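Local coordinates for nucleotidyltransferase-like protein (PDB 3C18) that is of unproven function but probably transfers nucleotides, joining a nucleotidyltransferase-like domain to a YgxA-like substrate-binding domain and a helix-turn-helix domain, at residues R7-E12 / V65-V70; E12-A15 / G21-A24; R232-P237 / M244-L249; W238-L243 / S258-F263. One frame throughout, in Å; residues are numbered along the deposited sequence.

Contact 1 (R7-E12 / V65-V70); sequences RTIYSE and VSLHLV
Ile-9 carries the helix side of this contact alone, and its two branches divide the work. The longer branch meets Val-65 tip to tip, with Ile-9 CD1 4.0 Å from Val-65 CG2. The shorter branch runs past Leu-67 in the opposite direction, and Ile-9 CG2 lies 4.1 Å from Leu-67 CD1. With CG1 anti to the carbonyl carbon (chi1 -62°) and the chain extended beyond it, Ile-9 spreads over two residues of the strand that project to the same face. All three side chains are buried, and the interaction is purely apolar. Here helix 2-15 lies against one face of the mixed sheet of the nucleotidyltransferase-like domain, in which strand 63-71 runs between strands 53-60 and 40-46; Ile-9 also touches Tyr-58 of the former. On the strand's other face the character changes: Ser-66 OG and His-68 NE2 both hydrogen-bond to Asp-36 OD2. The far side of the helix does not meet the strand and is open to solvent, with Arg-7 and Thr-8 exposed and Ser-11 partly so. Several polar groups are paired within the helix: Arg-7 O accepts from Ser-11 N at 3.1 Å and from Ser-11 OG at 2.9 Å, the two donors approaching from opposite faces of the carbonyl plane. Arg-7 NH2 forms a salt bridge with Glu-3 OE1, while the hydroxyl of the buried Tyr-10 is hydrogen-bonded to the other oxygen of that carboxylate.

Contact 2 (E12-A15 / G21-A24); sequences EYAA and GIIA
The phenol oxygen of Tyr-13 is hydrogen-bonded to Lys-56 NZ, well away from the place where the same residue touches Ile-22. That touch is made at the root of the side chain, Tyr-13 CB lying 4.1 Å from Ile-22 CD1. Tyr-13 leaves its backbone toward the strand, but the ring leads away, and the side chain also touches Val-44. From the strand a single methyl, Ile-22 CD1, makes the closest approaches. Ile-22 has CG1 anti to the carbonyl carbon (chi1 -52°) and continues extended to CD1, which ends against the backbone between Tyr-13 and Ala-14. It lies 4.0 Å from Ala-14 N, a plain van der Waals approach, and 4.2 Å from Ala-14 CB. Behind this methyl the strand is fixed by the sheet: Ile-22 shares backbone hydrogen bonds with Ile-97 and Phe-98 of strand 95-99, and the Phe-98 side chain touches both Ile-22 and Ala-14. Helix 2-15 and strand 19-26 are the first two elements of the nucleotidyltransferase-like domain, and a short connection brings the chain from one to the other. A polar tie also joins them, Tyr-13 O being hydrogen-bonded to Thr-19 OG1. The chemistry thus implies a division of labour: apolar packing sets the helix against the sheet, whereas the directional bonds of Tyr-13 are made at its backbone carbonyl and at the far end of its ring.

Contact 3 (R232-P237 / M244-L249); sequences RERDRP and MEESRL
Glu-233 and Arg-248 meet in a salt bridge that spans the surface between the two segments. Arg-248 NH1 lies 2.9 Å from Glu-233 OE2 and 3.2 Å from Glu-233 OE1, so this one nitrogen faces both carboxylate oxygens. The acid stands at the edge of the guanidinium, near its plane, although the two flat groups are turned 53° apart and the side chains cross at about a right angle. Glu-233 reaches out with an extended chain; Arg-248 bends at chi3 (66°) to bring NH1 round to it. The second pair of opposite charges is looser. Arg-234 NH2 lies 4.1 Å from Glu-246 OE1, with the planes 85° apart, and no N-H is aimed at the oxygen, so the attraction is electrostatic only. Arg-234 has other company, a cation-pi contact with Trp-238 and a long, weak ion pair with Glu-242. The two acids also come close, Glu-233 OE1 standing 4.9 Å from Glu-246 OE2; if both are ionised, the nearby arginines would probably offset their repulsion. Backbone acceptors are met as well: Glu-246 O receives Leu-249 N at 3.1 Å, Ser-247 O is bonded to Thr-250 OG1, and Arg-248 O to Tyr-226 OH of helix 220-231. Glu-245 OE2 is hydrogen-bonded to Thr-54 OG1 of the second subunit. The bridged segments flank strand 238-239 and the start of helix 240-245, an order of elements that, with the later hairpin 269-275/281-288, is consistent with a winged helix-turn-helix domain.

Contact 4 (W238-L243 / S258-F263); sequences WTMHEL and SLVDFF
Val-260 is the single residue of its helix that touches the other segment, and it receives two side chains. The terminal methyl of Met-240, modelled as selenomethionine, comes to its branch point, with Met-240 CE 4.3 Å from Val-260 CB. From the next turn of the helix Leu-243 places CD1 4.3 Å from Val-260 CG2. Met-240 leaves its backbone with CG anti to N (chi1 178°), then curls at both following bonds, which turns its end back toward the valine. These buried apolar groups join helix 240-245 to helix 253-265, the two successive helices expected to form the helix-turn-helix of this domain. Tyr-286, from strand 281-288 of the adjoining hairpin, touches both Met-240 and Val-260. One shell further out, a capping box sets the start of the shorter helix. Thr-239, at the N-cap, accepts from Glu-242 N at 3.0 Å through OG1. In return Thr-239 N gives Glu-242 OE1 a nearly straight bond of 3.0 Å (171°), arriving from above the carboxylate plane. Leu-243 is held from behind by Trp-238, whose ring has Leu-243 CD2 3.4 Å above one face, toward the rim; the indole itself is anchored by a hydrogen bond from NE1 to Met-231 O. The second subunit also takes part: its His-57 packs on Met-240, and its Arg-31 forms a salt bridge with Asp-261.

Contacts 1 and 2 belong to the nucleotidyltransferase-like domain and share helix 2-15, which reaches two strands of one sheet; their centres are only 6 Å apart, and Tyr-13 CE2 packs on Leu-67 CD1 at 3.8 Å. Contacts 3 and 4 lie in the helix-turn-helix domain, far from the first two, and share helix 240-245. Contacts 1, 2 and 4 are apolar; contacts 1 and 4 are buried, contact 2 partly so. Contact 3 is the surface member and relies on charge. The last two interlock along the chain, meet, among other places, where Glu-246 packs on Trp-238, and both touch the second subunit.

Contact 1 (R7-E12 / V65-V70)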
loop_
_atom_site.group_PDB
_atom_site.type_symbol
_atom_site.label_atom_id
_atom_site.label_comp_id
_atom_site.label_asym_id
_atom_site.label_seq_id
_atom_site.Cartn_x
_atom_site.Cartn_y
_atom_site.Cartn_z
ATOM N N ARG A 7 -20.409 -29.571 -0.434
ATOM C CA ARG A 7 -21.548 -29.445 0.474
ATOM C C ARG A 7 -21.174 -29.673 1.927
ATOM O O ARG A 7 -21.670 -28.993 2.832
ATOM C CB ARG A 7 -22.674 -30.407 0.076
ATOM C CG ARG A 7 -23.996 -30.128 0.762
ATOM C CD ARG A 7 -25.051 -31.090 0.266
ATOM N NE ARG A 7 -25.298 -30.936 -1.163
ATOM C CZ ARG A 7 -25.993 -31.796 -1.899
ATOM N NH1 ARG A 7 -26.500 -32.884 -1.345
ATOM N NH2 ARG A 7 -26.172 -31.579 -3.187
ATOM N N THR A 8 -20.287 -30.627 2.137
ATOM C CA THR A 8 -19.876 -31.017 3.489
ATOM C C THR A 8 -19.075 -29.902 4.140
ATOM O O THR A 8 -18.948 -29.827 5.370
ATOM C CB THR A 8 -19.049 -32.319 3.466
ATOM O OG1 THR A 8 -19.887 -33.407 3.056
ATOM C CG2 THR A 8 -18.471 -32.621 4.832
ATOM N N ILE A 9 -18.547 -29.027 3.304
ATOM C CA ILE A 9 -17.738 -27.907 3.793
ATOM C C ILE A 9 -18.579 -26.641 3.975
ATOM O O ILE A 9 -18.498 -25.988 4.992
ATOM C CB ILE A 9 -16.529 -27.589 2.868
ATOM C CG1 ILE A 9 -15.572 -28.784 2.808
ATOM C CG2 ILE A 9 -15.783 -26.317 3.364
ATOM C CD1 ILE A 9 -14.306 -28.564 1.997
ATOM N N TYR A 10 -19.405 -26.299 2.997
ATOM C CA TYR A 10 -20.072 -24.985 3.038
ATOM C C TYR A 10 -21.355 -24.996 3.835
ATOM O O TYR A 10 -21.820 -23.962 4.315
ATOM C CB TYR A 10 -20.333 -24.462 1.623
ATOM C CG TYR A 10 -21.562 -25.013 0.944
ATOM C CD1 TYR A 10 -22.827 -24.639 1.363
ATOM C CD2 TYR A 10 -21.458 -25.866 -0.157
ATOM C CE1 TYR A 10 -23.959 -25.125 0.737
ATOM C CE2 TYR A 10 -22.599 -26.372 -0.788
ATOM C CZ TYR A 10 -23.839 -25.990 -0.333
ATOM O OH TYR A 10 -24.996 -26.446 -0.938
ATOM N N SER A 11 -21.912 -26.179 4.013
ATOM C CA SER A 11 -23.273 -26.273 4.596
ATOM C C SER A 11 -23.401 -25.569 5.932
ATOM O O SER A 11 -24.382 -24.902 6.189
ATOM C CB SER A 11 -23.781 -27.723 4.705
ATOM O OG SER A 11 -24.325 -28.140 3.458
ATOM N N GLU A 12 -22.379 -25.684 6.756
ATOM C CA GLU A 12 -22.448 -25.139 8.121
ATOM C C GLU A 12 -22.466 -23.588 8.040
ATOM O O GLU A 12 -23.019 -22.903 8.905
ATOM C CB GLU A 12 -21.272 -25.661 8.969
ATOM N N VAL A 65 -9.781 -27.483 -1.421
ATOM C CA VAL A 65 -10.669 -26.329 -1.355
ATOM C C VAL A 65 -10.086 -25.251 -0.463
ATOM O O VAL A 65 -9.759 -25.492 0.674
ATOM C CB VAL A 65 -12.051 -26.746 -0.779
ATOM C CG1 VAL A 65 -13.047 -25.585 -0.769
ATOM C CG2 VAL A 65 -12.600 -27.923 -1.546
ATOM N N SER A 66 -9.955 -24.056 -1.034
ATOM C CA SER A 66 -9.621 -22.846 -0.268
ATOM C C SER A 66 -10.906 -22.076 0.055
ATOM O O SER A 66 -11.725 -21.810 -0.802
ATOM C CB SER A 66 -8.678 -21.927 -1.052
ATOM O OG SER A 66 -8.240 -20.877 -0.213
ATOM N N LEU A 67 -11.063 -21.736 1.317
ATOM C CA LEU A 67 -12.192 -20.946 1.734
ATOM C C LEU A 67 -11.774 -19.554 2.225
ATOM O O LEU A 67 -11.041 -19.405 3.220
ATOM C CB LEU A 67 -12.980 -21.703 2.786
ATOM C CG LEU A 67 -14.369 -21.177 3.124
ATOM C CD1 LEU A 67 -15.275 -22.291 3.536
ATOM C CD2 LEU A 67 -14.251 -20.129 4.219
ATOM N N HIS A 68 -12.253 -18.554 1.492
ATOM C CA HIS A 68 -12.120 -17.146 1.870
ATOM C C HIS A 68 -13.381 -16.655 2.569
ATOM O O HIS A 68 -14.455 -16.672 2.009
ATOM C CB HIS A 68 -11.770 -16.281 0.664
ATOM C CG HIS A 68 -10.338 -16.439 0.216
ATOM N ND1 HIS A 68 -9.436 -15.395 0.213
ATOM C CD2 HIS A 68 -9.648 -17.532 -0.199
ATOM C CE1 HIS A 68 -8.260 -15.832 -0.215
ATOM N NE2 HIS A 68 -8.359 -17.130 -0.462
ATOM N N LEU A 69 -13.204 -16.269 3.825
ATOM C CA LEU A 69 -14.260 -15.754 4.687
ATOM C C LEU A 69 -14.008 -14.260 4.806
ATOM O O LEU A 69 -12.962 -13.851 5.312
ATOM C CB LEU A 69 -14.201 -16.414 6.082
ATOM C CG LEU A 69 -15.391 -16.130 7.015
ATOM C CD1 LEU A 69 -16.700 -16.599 6.411
ATOM C CD2 LEU A 69 -15.179 -16.776 8.362
ATOM N N VAL A 70 -14.941 -13.468 4.273
ATOM C CA VAL A 70 -14.803 -12.010 4.232
ATOM C C VAL A 70 -16.046 -11.308 4.737
ATOM O O VAL A 70 -17.142 -11.706 4.427
ATOM C CB VAL A 70 -14.566 -11.540 2.800
ATOM C CG1 VAL A 70 -14.331 -10.036 2.759
ATOM C CG2 VAL A 70 -13.369 -12.287 2.210
#

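Contact 2 (E12-A15 / G21-A24)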
loop_
_atom_site.group_PDB
_atom_site.type_symbol
_atom_site.label_atom_id
_atom_site.label_comp_id
_atom_site.label_asym_id
_atom_site.label_seq_id
_atom_site.Cartn_x
_atom_site.Cartn_y
_atom_site.Cartn_z
ATOM N N GLU A 12 -22.379 -25.684 6.756
ATOM C CA GLU A 12 -22.448 -25.139 8.121
ATOM C C GLU A 12 -22.466 -23.588 8.040
ATOM O O GLU A 12 -23.019 -22.903 8.905
ATOM C CB GLU A 12 -21.272 -25.661 8.969
ATOM N N TYR A 13 -21.899 -23.068 6.946
ATOM C CA TYR A 13 -21.808 -21.621 6.693
ATOM C C TYR A 13 -23.143 -21.074 6.259
ATOM O O TYR A 13 -23.589 -20.014 6.735
ATOM C CB TYR A 13 -20.713 -21.280 5.674
ATOM C CG TYR A 13 -19.311 -21.485 6.236
ATOM C CD1 TYR A 13 -18.668 -20.490 6.940
ATOM C CD2 TYR A 13 -18.648 -22.706 6.087
ATOM C CE1 TYR A 13 -17.369 -20.695 7.465
ATOM C CE2 TYR A 13 -17.368 -22.916 6.600
ATOM C CZ TYR A 13 -16.734 -21.907 7.294
ATOM O OH TYR A 13 -15.474 -22.130 7.849
ATOM N N ALA A 14 -23.795 -21.806 5.372
ATOM C CA ALA A 14 -25.109 -21.419 4.898
ATOM C C ALA A 14 -26.073 -21.398 6.058
ATOM O O ALA A 14 -27.030 -20.638 6.068
ATOM C CB ALA A 14 -25.611 -22.369 3.803
ATOM N N ALA A 15 -25.783 -22.203 7.063
ATOM C CA ALA A 15 -26.682 -22.342 8.239
ATOM C C ALA A 15 -26.551 -21.148 9.180
ATOM O O ALA A 15 -27.501 -20.754 9.856
ATOM C CB ALA A 15 -26.399 -23.642 9.007
ATOM N N GLY A 21 -23.766 -14.794 1.451
ATOM C CA GLY A 21 -23.519 -15.458 0.176
ATOM C C GLY A 21 -22.333 -16.375 0.160
ATOM O O GLY A 21 -21.412 -16.259 0.965
ATOM N N ILE A 22 -22.418 -17.340 -0.733
ATOM C CA ILE A 22 -21.350 -18.283 -0.975
ATOM C C ILE A 22 -21.200 -18.501 -2.457
ATOM O O ILE A 22 -22.146 -18.814 -3.166
ATOM C CB ILE A 22 -21.571 -19.634 -0.267
ATOM C CG1 ILE A 22 -21.863 -19.432 1.228
ATOM C CG2 ILE A 22 -20.372 -20.544 -0.457
ATOM C CD1 ILE A 22 -22.241 -20.722 1.895
ATOM N N ILE A 23 -19.988 -18.260 -2.907
ATOM C CA ILE A 23 -19.607 -18.351 -4.304
ATOM C C ILE A 23 -18.550 -19.415 -4.471
ATOM O O ILE A 23 -17.661 -19.545 -3.647
ATOM C CB ILE A 23 -19.011 -16.988 -4.784
ATOM C CG1 ILE A 23 -20.126 -16.062 -5.267
ATOM C CG2 ILE A 23 -17.992 -17.189 -5.879
ATOM C CD1 ILE A 23 -20.544 -16.282 -6.701
ATOM N N ALA A 24 -18.656 -20.169 -5.560
ATOM C CA ALA A 24 -17.665 -21.176 -5.901
ATOM C C ALA A 24 -16.986 -20.867 -7.251
ATOM O O ALA A 24 -17.629 -20.518 -8.232
ATOM C CB ALA A 24 -18.288 -22.570 -5.874
#

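Contact 3 (R232-P237 / M244-L249)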
loop_
_atom_site.group_PDB
_atom_site.type_symbol
_atom_site.label_atom_id
_atom_site.label_comp_id
_atom_site.label_asym_id
_atom_site.label_seq_id
_atom_site.Cartn_x
_atom_site.Cartn_y
_atom_site.Cartn_z
ATOM N N ARG A 232 -17.580 21.524 -1.108
ATOM C CA ARG A 232 -18.634 22.475 -1.453
ATOM C C ARG A 232 -19.932 22.119 -0.777
ATOM O O ARG A 232 -20.904 22.819 -0.953
ATOM C CB ARG A 232 -18.868 22.537 -2.953
ATOM C CG ARG A 232 -17.810 23.307 -3.650
ATOM C CD ARG A 232 -17.937 23.123 -5.153
ATOM N NE ARG A 232 -16.876 23.880 -5.809
ATOM C CZ ARG A 232 -16.148 23.408 -6.808
ATOM N NH1 ARG A 232 -16.376 22.176 -7.248
ATOM N NH2 ARG A 232 -15.190 24.151 -7.346
ATOM N N GLU A 233 -19.933 21.032 -0.026
ATOM C CA GLU A 233 -21.125 20.647 0.746
ATOM C C GLU A 233 -21.348 21.604 1.901
ATOM O O GLU A 233 -22.357 21.529 2.606
ATOM C CB GLU A 233 -21.075 19.215 1.253
ATOM C CG GLU A 233 -21.333 18.266 0.119
ATOM C CD GLU A 233 -21.450 16.824 0.545
ATOM O OE1 GLU A 233 -20.826 16.419 1.570
ATOM O OE2 GLU A 233 -22.164 16.091 -0.181
ATOM N N ARG A 234 -20.401 22.507 2.079
ATOM C CA ARG A 234 -20.572 23.580 3.062
ATOM C C ARG A 234 -20.117 24.862 2.448
ATOM O O ARG A 234 -19.279 24.879 1.563
ATOM C CB ARG A 234 -19.908 23.289 4.418
ATOM C CG ARG A 234 -18.427 23.454 4.492
ATOM C CD ARG A 234 -17.911 23.208 5.902
ATOM N NE ARG A 234 -18.250 21.881 6.394
ATOM C CZ ARG A 234 -17.791 21.364 7.532
ATOM N NH1 ARG A 234 -16.966 22.060 8.301
ATOM N NH2 ARG A 234 -18.144 20.144 7.890
ATOM N N ASP A 235 -20.716 25.941 2.917
ATOM C CA ASP A 235 -20.574 27.228 2.267
ATOM C C ASP A 235 -19.512 28.113 2.869
ATOM O O ASP A 235 -19.474 29.304 2.624
ATOM C CB ASP A 235 -21.920 27.946 2.254
ATOM C CG ASP A 235 -22.112 28.766 0.988
ATOM O OD1 ASP A 235 -21.367 28.510 -0.000
ATOM O OD2 ASP A 235 -22.999 29.662 0.980
ATOM N N ARG A 236 -18.584 27.508 3.584
ATOM C CA ARG A 236 -17.526 28.261 4.271
ATOM C C ARG A 236 -16.268 27.436 4.303
ATOM O O ARG A 236 -16.264 26.284 3.972
ATOM C CB ARG A 236 -17.999 28.571 5.685
ATOM C CG ARG A 236 -18.215 27.350 6.442
ATOM C CD ARG A 236 -18.856 27.599 7.772
ATOM N NE ARG A 236 -19.189 26.297 8.346
ATOM C CZ ARG A 236 -20.274 25.606 7.993
ATOM N NH1 ARG A 236 -21.123 26.094 7.093
ATOM N NH2 ARG A 236 -20.493 24.431 8.518
ATOM N N PRO A 237 -15.170 28.043 4.683
ATOM C CA PRO A 237 -13.927 27.293 4.604
ATOM C C PRO A 237 -13.860 26.200 5.631
ATOM O O PRO A 237 -14.616 26.193 6.577
ATOM C CB PRO A 237 -12.881 28.363 4.874
ATOM C CG PRO A 237 -13.540 29.632 4.556
ATOM C CD PRO A 237 -14.955 29.457 4.943
HETATM N N MSE A 244 -9.727 16.401 7.706
HETATM C CA MSE A 244 -9.184 15.116 8.135
HETATM C C MSE A 244 -10.186 14.242 8.829
HETATM O O MSE A 244 -10.026 13.019 8.848
HETATM C CB MSE A 244 -7.973 15.269 9.043
HETATM C CG MSE A 244 -6.795 15.881 8.385
HETATM SE SE MSE A 244 -5.809 14.716 7.189
HETATM C CE MSE A 244 -5.202 13.506 8.520
ATOM N N GLU A 245 -11.202 14.873 9.409
ATOM C CA GLU A 245 -12.183 14.186 10.220
ATOM C C GLU A 245 -13.443 13.854 9.447
ATOM O O GLU A 245 -14.280 13.129 9.911
ATOM C CB GLU A 245 -12.586 15.020 11.441
ATOM C CG GLU A 245 -11.501 15.165 12.511
ATOM C CD GLU A 245 -10.951 13.816 13.003
ATOM O OE1 GLU A 245 -11.755 13.131 13.653
ATOM O OE2 GLU A 245 -9.736 13.484 12.773
ATOM N N GLU A 246 -13.547 14.389 8.255
ATOM C CA GLU A 246 -14.734 14.198 7.396
ATOM C C GLU A 246 -14.734 12.771 6.880
ATOM O O GLU A 246 -13.781 12.322 6.287
ATOM C CB GLU A 246 -14.682 15.189 6.255
ATOM C CG GLU A 246 -15.841 15.153 5.325
ATOM C CD GLU A 246 -17.138 15.503 5.996
ATOM O OE1 GLU A 246 -17.123 16.215 7.034
ATOM O OE2 GLU A 246 -18.166 15.024 5.495
ATOM N N SER A 247 -15.812 12.056 7.103
ATOM C CA SER A 247 -15.816 10.622 6.788
ATOM C C SER A 247 -15.608 10.327 5.311
ATOM O O SER A 247 -14.873 9.393 4.948
ATOM C CB SER A 247 -17.085 9.956 7.325
ATOM O OG SER A 247 -18.197 10.409 6.609
ATOM N N ARG A 248 -16.158 11.177 4.465
ATOM C CA ARG A 248 -16.066 10.930 3.014
ATOM C C ARG A 248 -14.652 11.050 2.482
ATOM O O ARG A 248 -14.352 10.658 1.328
ATOM C CB ARG A 248 -16.991 11.838 2.222
ATOM C CG ARG A 248 -18.472 11.559 2.472
ATOM C CD ARG A 248 -19.337 12.467 1.632
ATOM N NE ARG A 248 -19.165 12.152 0.211
ATOM C CZ ARG A 248 -19.559 12.944 -0.787
ATOM N NH1 ARG A 248 -20.140 14.112 -0.514
ATOM N NH2 ARG A 248 -19.360 12.577 -2.057
ATOM N N LEU A 249 -13.774 11.566 3.330
ATOM C CA LEU A 249 -12.354 11.800 2.923
ATOM C C LEU A 249 -11.394 10.829 3.590
ATOM O O LEU A 249 -10.194 10.957 3.525
ATOM C CB LEU A 249 -11.944 13.224 3.251
ATOM C CG LEU A 249 -12.716 14.320 2.494
ATOM C CD1 LEU A 249 -12.304 15.716 2.967
ATOM C CD2 LEU A 249 -12.528 14.118 0.956
#

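Contact 4 (W238-L243 / S258-F263)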
loop_
_atom_site.group_PDB
_atom_site.type_symbol
_atom_site.label_atom_id
_atom_site.label_comp_id
_atom_site.label_asym_id
_atom_site.label_seq_id
_atom_site.Cartn_x
_atom_site.Cartn_y
_atom_site.Cartn_z
ATOM N N TRP A 238 -12.918 25.290 5.401
ATOM C CA TRP A 238 -12.656 24.158 6.263
ATOM C C TRP A 238 -11.336 24.307 6.936
ATOM O O TRP A 238 -10.369 24.773 6.309
ATOM C CB TRP A 238 -12.529 22.907 5.447
ATOM C CG TRP A 238 -13.726 22.472 4.707
ATOM C CD1 TRP A 238 -14.285 23.071 3.620
ATOM C CD2 TRP A 238 -14.465 21.276 4.934
ATOM N NE1 TRP A 238 -15.357 22.323 3.180
ATOM C CE2 TRP A 238 -15.506 21.240 3.993
ATOM C CE3 TRP A 238 -14.373 20.249 5.860
ATOM C CZ2 TRP A 238 -16.397 20.189 3.912
ATOM C CZ3 TRP A 238 -15.287 19.217 5.792
ATOM C CH2 TRP A 238 -16.281 19.193 4.823
ATOM N N THR A 239 -11.251 23.872 8.197
ATOM C CA THR A 239 -9.910 23.753 8.810
ATOM C C THR A 239 -9.331 22.410 8.323
ATOM O O THR A 239 -10.052 21.545 7.885
ATOM C CB THR A 239 -9.975 23.734 10.338
ATOM O OG1 THR A 239 -10.695 22.575 10.760
ATOM C CG2 THR A 239 -10.642 24.964 10.884
HETATM N N MSE A 240 -8.023 22.228 8.425
HETATM C CA MSE A 240 -7.410 20.956 8.051
HETATM C C MSE A 240 -7.984 19.845 8.887
HETATM O O MSE A 240 -8.313 18.783 8.394
HETATM C CB MSE A 240 -5.885 20.993 8.251
HETATM C CG MSE A 240 -5.153 19.702 7.925
HETATM SE SE MSE A 240 -5.569 18.988 6.142
HETATM C CE MSE A 240 -4.799 20.309 4.945
ATOM N N HIS A 241 -8.102 20.093 10.175
ATOM C CA HIS A 241 -8.647 19.050 11.089
ATOM C C HIS A 241 -10.038 18.619 10.676
ATOM O O HIS A 241 -10.385 17.442 10.679
ATOM C CB HIS A 241 -8.606 19.494 12.547
ATOM C CG HIS A 241 -8.906 18.399 13.514
ATOM N ND1 HIS A 241 -8.251 17.188 13.475
ATOM C CD2 HIS A 241 -9.760 18.339 14.563
ATOM C CE1 HIS A 241 -8.713 16.420 14.445
ATOM N NE2 HIS A 241 -9.621 17.095 15.127
ATOM N N GLU A 242 -10.821 19.572 10.255
ATOM C CA GLU A 242 -12.199 19.291 9.822
ATOM C C GLU A 242 -12.205 18.392 8.574
ATOM O O GLU A 242 -13.029 17.504 8.399
ATOM C CB GLU A 242 -12.941 20.581 9.542
ATOM C CG GLU A 242 -13.368 21.295 10.823
ATOM C CD GLU A 242 -14.001 22.670 10.574
ATOM O OE1 GLU A 242 -13.845 23.236 9.476
ATOM O OE2 GLU A 242 -14.639 23.211 11.514
ATOM N N LEU A 243 -11.295 18.680 7.687
ATOM C CA LEU A 243 -11.132 17.894 6.450
ATOM C C LEU A 243 -10.681 16.478 6.797
ATOM O O LEU A 243 -11.201 15.475 6.285
ATOM C CB LEU A 243 -10.112 18.552 5.505
ATOM C CG LEU A 243 -10.477 19.791 4.671
ATOM C CD1 LEU A 243 -9.255 20.330 3.941
ATOM C CD2 LEU A 243 -11.577 19.506 3.666
ATOM N N SER A 258 -0.908 17.046 0.971
ATOM C CA SER A 258 -0.205 17.312 -0.311
ATOM C C SER A 258 -1.125 17.708 -1.429
ATOM O O SER A 258 -0.750 18.452 -2.331
ATOM C CB SER A 258 0.572 16.082 -0.796
ATOM O OG SER A 258 1.436 15.693 0.241
ATOM N N LEU A 259 -2.310 17.132 -1.428
ATOM C CA LEU A 259 -3.308 17.462 -2.459
ATOM C C LEU A 259 -3.713 18.898 -2.280
ATOM O O LEU A 259 -3.747 19.667 -3.234
ATOM C CB LEU A 259 -4.530 16.585 -2.389
ATOM C CG LEU A 259 -4.424 15.147 -2.887
ATOM C CD1 LEU A 259 -5.756 14.368 -2.625
ATOM C CD2 LEU A 259 -4.067 15.154 -4.350
ATOM N N VAL A 260 -3.990 19.268 -1.037
ATOM C CA VAL A 260 -4.431 20.619 -0.761
ATOM C C VAL A 260 -3.351 21.646 -1.120
ATOM O O VAL A 260 -3.626 22.681 -1.720
ATOM C CB VAL A 260 -4.942 20.773 0.680
ATOM C CG1 VAL A 260 -4.979 22.228 1.067
ATOM C CG2 VAL A 260 -6.325 20.146 0.803
ATOM N N ASP A 261 -2.116 21.335 -0.793
ATOM C CA ASP A 261 -0.978 22.212 -1.092
ATOM C C ASP A 261 -0.897 22.437 -2.576
ATOM O O ASP A 261 -0.663 23.546 -3.089
ATOM C CB ASP A 261 0.316 21.530 -0.669
ATOM C CG ASP A 261 1.563 22.368 -0.950
ATOM O OD1 ASP A 261 1.892 23.247 -0.130
ATOM O OD2 ASP A 261 2.270 22.096 -1.942
ATOM N N PHE A 262 -1.103 21.345 -3.287
ATOM C CA PHE A 262 -1.018 21.380 -4.733
ATOM C C PHE A 262 -2.131 22.224 -5.325
ATOM O O PHE A 262 -1.908 23.090 -6.130
ATOM C CB PHE A 262 -1.099 19.993 -5.295
ATOM C CG PHE A 262 -0.952 19.956 -6.764
ATOM C CD1 PHE A 262 0.263 20.094 -7.328
ATOM C CD2 PHE A 262 -2.029 19.775 -7.565
ATOM C CE1 PHE A 262 0.422 20.038 -8.715
ATOM C CE2 PHE A 262 -1.886 19.719 -8.956
ATOM C CZ PHE A 262 -0.662 19.841 -9.514
ATOM N N PHE A 263 -3.345 21.965 -4.886
ATOM C CA PHE A 263 -4.497 22.663 -5.423
ATOM C C PHE A 263 -4.429 24.176 -5.117
ATOM O O PHE A 263 -4.915 25.000 -5.861
ATOM C CB PHE A 263 -5.779 22.044 -4.915
ATOM C CG PHE A 263 -6.024 20.633 -5.408
ATOM C CD1 PHE A 263 -5.840 20.314 -6.716
ATOM C CD2 PHE A 263 -6.500 19.654 -4.564
ATOM C CE1 PHE A 263 -6.088 19.043 -7.147
ATOM C CE2 PHE A 263 -6.760 18.376 -5.012
ATOM C CZ PHE A 263 -6.553 18.084 -6.294
#